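Local coordinates for 3-phytase (Klebsiella pneumoniae, PDB 2WNH), which probably removes phosphate groups from phytate (inositol hexakisphosphate), acting as a histidine acid phosphatase, at residues L16-E21 and L323-D328. The protein carries 3 engineered substitutions. Sequence-based numbering, arbitrary orientation.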
loop_
_atom_site.group_PDB
_atom_site.type_symbol
_atom_site.label_atom_id
_atom_site.label_comp_id
_atom_site.label_asym_id
_atom_site.label_seq_id
_atom_site.Cartn_x
_atom_site.Cartn_y
_atom_site.Cartn_z
ATOM N N LEU B 16 -23.160 -14.965 -5.608
ATOM C CA LEU B 16 -23.749 -13.732 -6.122
ATOM C C LEU B 16 -23.474 -13.585 -7.614
ATOM O O LEU B 16 -22.303 -13.622 -8.036
ATOM C CB LEU B 16 -23.192 -12.521 -5.366
ATOM C CG LEU B 16 -23.646 -11.121 -5.814
ATOM C CD1 LEU B 16 -25.157 -10.977 -5.603
ATOM C CD2 LEU B 16 -22.910 -10.091 -4.984
ATOM N N GLU B 17 -24.541 -13.443 -8.410
ATOM C CA GLU B 17 -24.405 -13.294 -9.864
ATOM C C GLU B 17 -24.483 -11.881 -10.412
ATOM O O GLU B 17 -23.885 -11.580 -11.451
ATOM C CB GLU B 17 -25.491 -14.074 -10.604
ATOM C CG GLU B 17 -25.527 -15.557 -10.316
ATOM C CD GLU B 17 -26.505 -16.234 -11.234
ATOM O OE1 GLU B 17 -26.139 -16.575 -12.369
ATOM O OE2 GLU B 17 -27.661 -16.421 -10.817
ATOM N N LYS B 18 -25.290 -11.028 -9.782
ATOM C CA LYS B 18 -25.626 -9.743 -10.395
ATOM C C LYS B 18 -26.146 -8.796 -9.335
ATOM O O LYS B 18 -26.911 -9.200 -8.465
ATOM C CB LYS B 18 -26.701 -9.930 -11.485
ATOM C CG LYS B 18 -27.184 -8.648 -12.206
ATOM C CD LYS B 18 -26.052 -7.903 -12.854
ATOM C CE LYS B 18 -26.542 -6.727 -13.696
ATOM N NZ LYS B 18 -27.171 -7.167 -14.991
ATOM N N VAL B 19 -25.697 -7.545 -9.412
ATOM C CA VAL B 19 -26.212 -6.470 -8.578
ATOM C C VAL B 19 -26.830 -5.394 -9.467
ATOM O O VAL B 19 -26.237 -4.965 -10.466
ATOM C CB VAL B 19 -25.072 -5.812 -7.732
ATOM C CG1 VAL B 19 -25.632 -4.657 -6.887
ATOM C CG2 VAL B 19 -24.367 -6.833 -6.806
ATOM N N VAL B 20 -28.036 -4.945 -9.097
ATOM C CA VAL B 20 -28.626 -3.745 -9.702
ATOM C C VAL B 20 -28.886 -2.778 -8.560
ATOM O O VAL B 20 -29.581 -3.124 -7.598
ATOM C CB VAL B 20 -29.976 -4.058 -10.437
ATOM C CG1 VAL B 20 -30.698 -2.772 -10.867
ATOM C CG2 VAL B 20 -29.718 -4.961 -11.640
ATOM N N GLU B 21 -28.307 -1.586 -8.656
ATOM C CA GLU B 21 -28.400 -0.608 -7.576
ATOM C C GLU B 21 -28.892 0.759 -8.063
ATOM O O GLU B 21 -28.447 1.262 -9.124
ATOM C CB GLU B 21 -27.019 -0.454 -6.931
ATOM C CG GLU B 21 -26.969 0.512 -5.756
ATOM C CD GLU B 21 -25.676 0.391 -4.970
ATOM O OE1 GLU B 21 -24.686 -0.100 -5.527
ATOM O OE2 GLU B 21 -25.673 0.736 -3.768
ATOM N N LEU B 323 -31.068 -4.596 -5.737
ATOM C CA LEU B 323 -31.528 -5.951 -6.077
ATOM C C LEU B 323 -30.294 -6.811 -6.381
ATOM O O LEU B 323 -29.444 -6.408 -7.177
ATOM C CB LEU B 323 -32.387 -5.919 -7.336
ATOM C CG LEU B 323 -33.519 -4.894 -7.399
ATOM C CD1 LEU B 323 -34.184 -4.946 -8.794
ATOM C CD2 LEU B 323 -34.520 -5.124 -6.290
ATOM N N GLU B 324 -30.228 -7.984 -5.766
ATOM C CA GLU B 324 -29.153 -8.948 -6.025
ATOM C C GLU B 324 -29.712 -10.292 -6.489
ATOM O O GLU B 324 -30.565 -10.863 -5.821
ATOM C CB GLU B 324 -28.338 -9.194 -4.740
ATOM C CG GLU B 324 -27.424 -8.018 -4.325
ATOM C CD GLU B 324 -26.802 -8.192 -2.929
ATOM O OE1 GLU B 324 -27.134 -9.167 -2.199
ATOM O OE2 GLU B 324 -25.981 -7.332 -2.531
ATOM N N ARG B 325 -29.187 -10.811 -7.597
ATOM C CA ARG B 325 -29.491 -12.192 -8.008
ATOM C C ARG B 325 -28.426 -13.133 -7.480
ATOM O O ARG B 325 -27.243 -12.955 -7.763
ATOM C CB ARG B 325 -29.567 -12.325 -9.537
ATOM C CG ARG B 325 -30.141 -13.688 -9.961
ATOM C CD ARG B 325 -30.262 -13.792 -11.455
ATOM N NE ARG B 325 -29.005 -14.114 -12.124
ATOM C CZ ARG B 325 -28.387 -13.321 -12.997
ATOM N NH1 ARG B 325 -28.875 -12.112 -13.288
ATOM N NH2 ARG B 325 -27.261 -13.730 -13.572
ATOM N N TRP B 326 -28.879 -14.119 -6.701
ATOM C CA TRP B 326 -28.055 -15.147 -6.096
ATOM C C TRP B 326 -28.404 -16.508 -6.665
ATOM O O TRP B 326 -29.508 -16.737 -7.134
ATOM C CB TRP B 326 -28.284 -15.193 -4.592
ATOM C CG TRP B 326 -27.692 -14.015 -3.850
ATOM C CD1 TRP B 326 -28.258 -12.764 -3.672
ATOM C CD2 TRP B 326 -26.421 -13.972 -3.180
ATOM N NE1 TRP B 326 -27.419 -11.969 -2.935
ATOM C CE2 TRP B 326 -26.286 -12.675 -2.617
ATOM C CE3 TRP B 326 -25.383 -14.900 -3.004
ATOM C CZ2 TRP B 326 -25.146 -12.281 -1.888
ATOM C CZ3 TRP B 326 -24.243 -14.510 -2.270
ATOM C CH2 TRP B 326 -24.144 -13.211 -1.715
ATOM N N ARG B 327 -27.448 -17.419 -6.593
ATOM C CA ARG B 327 -27.656 -18.777 -7.086
ATOM C C ARG B 327 -27.221 -19.742 -6.005
ATOM O O ARG B 327 -26.166 -19.567 -5.366
ATOM C CB ARG B 327 -26.843 -18.990 -8.355
ATOM C CG ARG B 327 -26.975 -20.357 -8.939
ATOM C CD ARG B 327 -26.763 -20.269 -10.431
ATOM N NE ARG B 327 -25.393 -19.856 -10.759
ATOM C CZ ARG B 327 -24.946 -19.731 -12.003
ATOM N NH1 ARG B 327 -25.759 -19.985 -13.024
ATOM N NH2 ARG B 327 -23.689 -19.351 -12.228
ATOM N N ASP B 328 -28.062 -20.759 -5.789
ATOM C CA ASP B 328 -27.712 -21.904 -4.984
ATOM C C ASP B 328 -26.748 -22.794 -5.799
ATOM O O ASP B 328 -27.174 -23.427 -6.759
ATOM C CB ASP B 328 -29.005 -22.668 -4.646
ATOM C CG ASP B 328 -28.763 -23.912 -3.791
ATOM O OD1 ASP B 328 -27.606 -24.206 -3.424
ATOM O OD2 ASP B 328 -29.753 -24.601 -3.485
HETATM O O HOH W 1 -28.239 -9.900 -15.351
#
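A classic beta bulge interrupts the antiparallel pairing of Leu16-Glu21 with Leu323-Asp328, a worked example of one extra residue fitted into a strand. Glu17 and Lys18 both face Arg325: Arg325 O accepts a firm bond from Glu17 N (2.8 Å) and a weak one from Lys18 N (3.4 Å), while Arg325 N returns to Lys18 O. Beyond the bulge, Val20 and Leu323 exchange two nearly straight backbone bonds. At the bulge Glu17 points toward the partner strand, its carboxylate lying between two arginines that meet it differently. Arg325 NE reaches OE2 (3.0 Å) from above the carboxylate plane, the flat groups 87° apart; the bend at chi3 (80°) swings the guanidinium back to that oxygen, and NH1 also bonds Val274 O. Arg327, whose NH2 donates to Gln15 OE1, instead stacks: Glu17 OE1 lies over its guanidinium, 3.4 Å from Arg327 CZ, with no N-H aimed at it. Arg334 also binds Glu17 OE2, so three positive groups probably favour the ionised acid. Leu16 CB lies over the six-membered ring of Trp326 (CH-pi, 3.7 Å to the centroid), while Trp326 NE1 donates to Glu324 OE1, itself paired with Arg337; Glu324 OE2 bonds Tyr75 and Tyr339. This bulged pair joins neighbouring strands in the central mixed sheet of the histidine phosphatase alpha/beta domain.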